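Local coordinates for TetR family transcriptional repressor LfrR (Mycobacterium smegmatis, PDB 2V57), which represses transcription of the lfrRA operon by binding directly to the promoter region of lfrR-lfrA, at residues L59-A64 with S111-P116; G83-A88 with N134-E139. All blocks are in the same frame, centred on the assembly; numbering follows the deposited sequence.

Interaction 1 is a surface contact of this all-helical subunit. Interaction 2 is partly buried, through Ala136. They lie on opposite sides of the chain's centre. Their centres are 33 Å apart and their nearest atoms about 22 Å. Interaction 1 (59-64 with 111-116) starts on helix 56-77 and combines a salt bridge, a water and leucine packing. Interaction 2 (83-88 with 134-139) starts on the next helix, 85-97, and is almost purely apolar, with a smaller interface of 101 Å² against 200 Å². In sequence the two contacts interleave. Each also reaches the second subunit, the first near the DNA-binding region and the second at the far end.

Interaction 1: L59-A64 with S111-P116; sequences LLRALA and SILADP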
# COMPACT_ATOMS: atom_id res chain seq x y z
N LEU B 59 -20.56 1.38 -0.96
CA LEU B 59 -20.14 1.55 0.43
C LEU B 59 -18.63 1.75 0.48
O LEU B 59 -18.13 2.60 1.23
CB LEU B 59 -20.57 0.37 1.31
CG LEU B 59 -19.99 0.36 2.73
CD1 LEU B 59 -20.37 1.62 3.51
CD2 LEU B 59 -20.44 -0.87 3.48
N LEU B 60 -17.91 1.01 -0.37
CA LEU B 60 -16.46 1.09 -0.39
C LEU B 60 -15.97 2.49 -0.77
O LEU B 60 -15.04 3.02 -0.16
CB LEU B 60 -15.89 0.03 -1.35
CG LEU B 60 -15.39 -1.31 -0.78
CD1 LEU B 60 -16.19 -1.79 0.43
CD2 LEU B 60 -15.30 -2.40 -1.87
N ARG B 61 -16.60 3.07 -1.79
CA ARG B 61 -16.27 4.43 -2.19
C ARG B 61 -16.63 5.46 -1.10
O ARG B 61 -15.83 6.35 -0.76
CB ARG B 61 -16.90 4.73 -3.55
CG ARG B 61 -16.43 3.74 -4.65
CD ARG B 61 -17.49 3.59 -5.75
NE ARG B 61 -17.22 2.41 -6.58
CZ ARG B 61 -16.85 2.47 -7.85
NH1 ARG B 61 -16.75 3.65 -8.43
NH2 ARG B 61 -16.61 1.36 -8.55
N ALA B 62 -17.83 5.33 -0.53
CA ALA B 62 -18.21 6.16 0.63
C ALA B 62 -17.25 6.05 1.83
O ALA B 62 -16.92 7.06 2.46
CB ALA B 62 -19.63 5.83 1.07
N LEU B 63 -16.79 4.84 2.14
CA LEU B 63 -15.89 4.64 3.28
C LEU B 63 -14.58 5.36 2.99
O LEU B 63 -14.02 6.04 3.85
CB LEU B 63 -15.63 3.14 3.48
CG LEU B 63 -14.60 2.70 4.53
CD1 LEU B 63 -15.09 3.02 5.91
CD2 LEU B 63 -14.30 1.20 4.42
N ALA B 64 -14.10 5.21 1.76
CA ALA B 64 -12.84 5.83 1.34
C ALA B 64 -12.93 7.35 1.42
O ALA B 64 -12.03 8.01 1.97
CB ALA B 64 -12.43 5.34 -0.07
N SER B 111 -7.34 3.43 -7.51
CA SER B 111 -6.70 2.62 -8.55
C SER B 111 -7.39 1.27 -8.65
O SER B 111 -7.73 0.84 -9.74
CB SER B 111 -5.21 2.42 -8.28
OG SER B 111 -4.51 3.66 -8.28
N ILE B 112 -7.62 0.63 -7.51
CA ILE B 112 -8.24 -0.69 -7.50
C ILE B 112 -9.60 -0.67 -8.18
O ILE B 112 -9.94 -1.59 -8.92
CB ILE B 112 -8.38 -1.25 -6.06
CG1 ILE B 112 -6.99 -1.56 -5.47
CG2 ILE B 112 -9.23 -2.51 -6.04
CD1 ILE B 112 -6.22 -2.61 -6.25
N LEU B 113 -10.38 0.39 -7.95
CA LEU B 113 -11.71 0.51 -8.55
C LEU B 113 -11.71 1.27 -9.86
O LEU B 113 -12.76 1.53 -10.42
CB LEU B 113 -12.68 1.20 -7.58
CG LEU B 113 -12.79 0.57 -6.20
CD1 LEU B 113 -13.75 1.40 -5.34
CD2 LEU B 113 -13.27 -0.87 -6.31
N ALA B 114 -10.53 1.67 -10.33
CA ALA B 114 -10.46 2.51 -11.51
C ALA B 114 -11.50 3.64 -11.42
O ALA B 114 -12.35 3.79 -12.31
CB ALA B 114 -10.67 1.67 -12.80
N ASP B 115 -11.40 4.44 -10.37
CA ASP B 115 -12.41 5.45 -10.04
C ASP B 115 -11.73 6.81 -9.95
O ASP B 115 -11.28 7.21 -8.87
CB ASP B 115 -13.04 5.09 -8.69
CG ASP B 115 -14.10 6.07 -8.23
OD1 ASP B 115 -14.32 7.10 -8.88
OD2 ASP B 115 -14.72 5.79 -7.17
N PRO B 116 -11.60 7.49 -11.09
CA PRO B 116 -10.93 8.80 -11.20
C PRO B 116 -11.63 9.83 -10.33
O PRO B 116 -10.98 10.76 -9.84
CB PRO B 116 -11.12 9.17 -12.68
CG PRO B 116 -11.47 7.91 -13.37
CD PRO B 116 -12.14 7.03 -12.38
O HOH W 1 -15.58 4.11 -11.17
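Helix 56-77 passes the end of helix 109-112 at a distance, with Arg61 and Leu113 facing each other at 8.8 Å between their CA atoms. Long side chains therefore span the gap. Arg61 meets both Leu113 and Asp115. Its CG is anti to the carbonyl carbon (chi1 -58°), and the chain is extended from CG to NE, which carries the guanidinium past Leu113 to Asp115. Leu113 touches it twice: CD1 lies 3.6 Å from Arg61 CG and also covers one face of the guanidinium. Leu113 CB sits over that same flat group, offset toward its rim. Asp115 supplies the negative charge. Asp115 OD2 forms a salt bridge with Arg61 NH1 at 3.2 Å. The approach is oblique, and the carboxylate and guanidinium planes are 34° apart. The CG of Asp115 is anti to its backbone N (chi1 180°), which sends the carboxylate across to the arginine.

A water lies in the guanidinium plane at its edge. The water oxygen accepts from Arg61 NH1 at 3.0 Å and donates weakly to Ala114 O. Ala114 has positive phi and closes the preceding helix in a Schellman motif. Asp115 is the N-cap of the next helix, where its OD1 weakly accepts the N-H of Leu118. Thr57 OG1 holds Arg61 NE.

The contact joins the helix that follows the helix-turn-helix to the turn between two helices of the ligand-binding domain. Arg61 NH1 is shared between the Asp115 carboxylate and a water. The Asp115 carboxylate serves two partners, a pairing that would probably favour its ionised form.

Interaction 2: G83-A88 with N134-E139; sequences GPVDAA and NRASTE
Val85 packs against Ala136 through their CB atoms, 3.9 Å apart. This is the apolar centre of a small contact. Val85 CG2 lies alongside the same alanine, 4.1 Å from Ala136 CA. The other branch, CG1, meets the backbone: it is 3.7 Å from Arg135 O. With CG1 anti to the carbonyl carbon (chi1 -65°), the two methyls are divided between Arg135 O and Ala136. The backbones come close here, at 5.4 Å between Val85 CA and Ala136 CA, consistent with the small side chains that meet.

Each partner is placed by its own turn. Val85 opens helix 85-97, just after Pro84 at the N-cap position. The first turn is closed by a bond from Ala88 N to Pro84 O at 3.0 Å. Asp86 OD1 also takes the N-H of Ala87 at 2.7 Å, from above its carboxylate plane (51° out of it). Across the contact, residues 134 to 137 form a type I beta turn at the end of helix 128-134. It carries a weak bond from Ser137 N to Asn134 O and turns the Ala136 methyl toward Val85. In the conformer given, the guanidinium of Arg135 leads away to a salt bridge with Glu131; a second conformer makes this less certain.

Farther out, the second subunit adds contacts. Its Thr186 N bonds Ser137 OG, and its Leu187 packs on Asp86. The arrangement is an apolar contact between a helix N-terminus and an inter-helix turn, in the all-helical regulatory domain of a TetR-family dimer, well away from the DNA-binding motif.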
# COMPACT_ATOMS: atom_id res chain seq x y z
N GLY B 83 4.59 25.55 17.39
CA GLY B 83 5.75 25.13 18.16
C GLY B 83 6.85 24.43 17.39
O GLY B 83 6.87 24.45 16.16
N PRO B 84 7.80 23.81 18.11
CA PRO B 84 8.94 23.10 17.50
C PRO B 84 8.51 22.15 16.38
O PRO B 84 7.57 21.39 16.54
CB PRO B 84 9.52 22.30 18.67
CG PRO B 84 9.17 23.11 19.88
CD PRO B 84 7.84 23.77 19.58
N VAL B 85 9.21 22.20 15.24
CA VAL B 85 8.77 21.46 14.07
C VAL B 85 8.85 19.94 14.26
O VAL B 85 8.08 19.19 13.66
CB VAL B 85 9.57 21.86 12.80
CG1 VAL B 85 9.30 23.33 12.43
CG2 VAL B 85 11.05 21.62 13.02
N ASP B 86 9.78 19.48 15.09
CA ASP B 86 9.88 18.05 15.35
C ASP B 86 8.69 17.51 16.14
O ASP B 86 8.11 16.48 15.78
CB ASP B 86 11.20 17.70 16.03
CG ASP B 86 11.40 18.43 17.35
OD1 ASP B 86 10.66 19.41 17.62
OD2 ASP B 86 12.30 18.04 18.11
N ALA B 87 8.31 18.20 17.20
CA ALA B 87 7.13 17.83 17.96
C ALA B 87 5.86 17.96 17.12
O ALA B 87 4.95 17.14 17.25
CB ALA B 87 7.01 18.66 19.23
N ALA B 88 5.81 18.98 16.27
CA ALA B 88 4.65 19.15 15.39
C ALA B 88 4.53 17.99 14.42
O ALA B 88 3.44 17.44 14.24
CB ALA B 88 4.72 20.49 14.64
N ASN B 134 8.36 19.60 4.40
CA ASN B 134 9.31 20.52 3.82
C ASN B 134 9.65 21.64 4.79
O ASN B 134 10.78 22.13 4.82
CB ASN B 134 8.77 21.11 2.53
CG ASN B 134 8.74 20.10 1.40
OD1 ASN B 134 8.53 18.91 1.62
ND2 ASN B 134 8.94 20.58 0.18
N ARG B 135 8.68 22.03 5.59
CA ARG B 135 8.94 23.12 6.50
C ARG B 135 9.54 22.61 7.82
O ARG B 135 9.81 23.39 8.74
CB ARG B 135 7.70 24.01 6.63
CG ARG B 135 7.32 24.62 5.26
CD ARG B 135 5.92 25.22 5.20
NE ARG B 135 5.58 25.60 3.82
CZ ARG B 135 5.75 26.81 3.30
NH1 ARG B 135 6.24 27.81 4.04
NH2 ARG B 135 5.42 27.03 2.04
N ALA B 136 9.81 21.31 7.88
CA ALA B 136 10.56 20.75 9.00
C ALA B 136 11.95 20.31 8.55
O ALA B 136 12.70 19.70 9.32
CB ALA B 136 9.82 19.58 9.60
N SER B 137 12.30 20.61 7.30
CA SER B 137 13.55 20.10 6.74
C SER B 137 14.50 21.22 6.35
O SER B 137 14.08 22.23 5.77
CB SER B 137 13.29 19.21 5.53
OG SER B 137 14.49 18.59 5.11
N THR B 138 15.78 21.01 6.64
CA THR B 138 16.81 22.00 6.38
C THR B 138 17.38 21.86 4.96
O THR B 138 18.12 22.72 4.50
CB THR B 138 17.97 21.91 7.40
OG1 THR B 138 18.64 20.66 7.26
CG2 THR B 138 17.45 22.05 8.84
N GLU B 139 17.04 20.77 4.29
CA GLU B 139 17.52 20.54 2.92
C GLU B 139 16.35 20.38 1.95
O GLU B 139 15.20 20.49 2.34
CB GLU B 139 18.40 19.29 2.87
CG GLU B 139 19.69 19.40 3.64
CD GLU B 139 20.67 18.30 3.28
OE1 GLU B 139 20.22 17.18 2.93
OE2 GLU B 139 21.90 18.55 3.33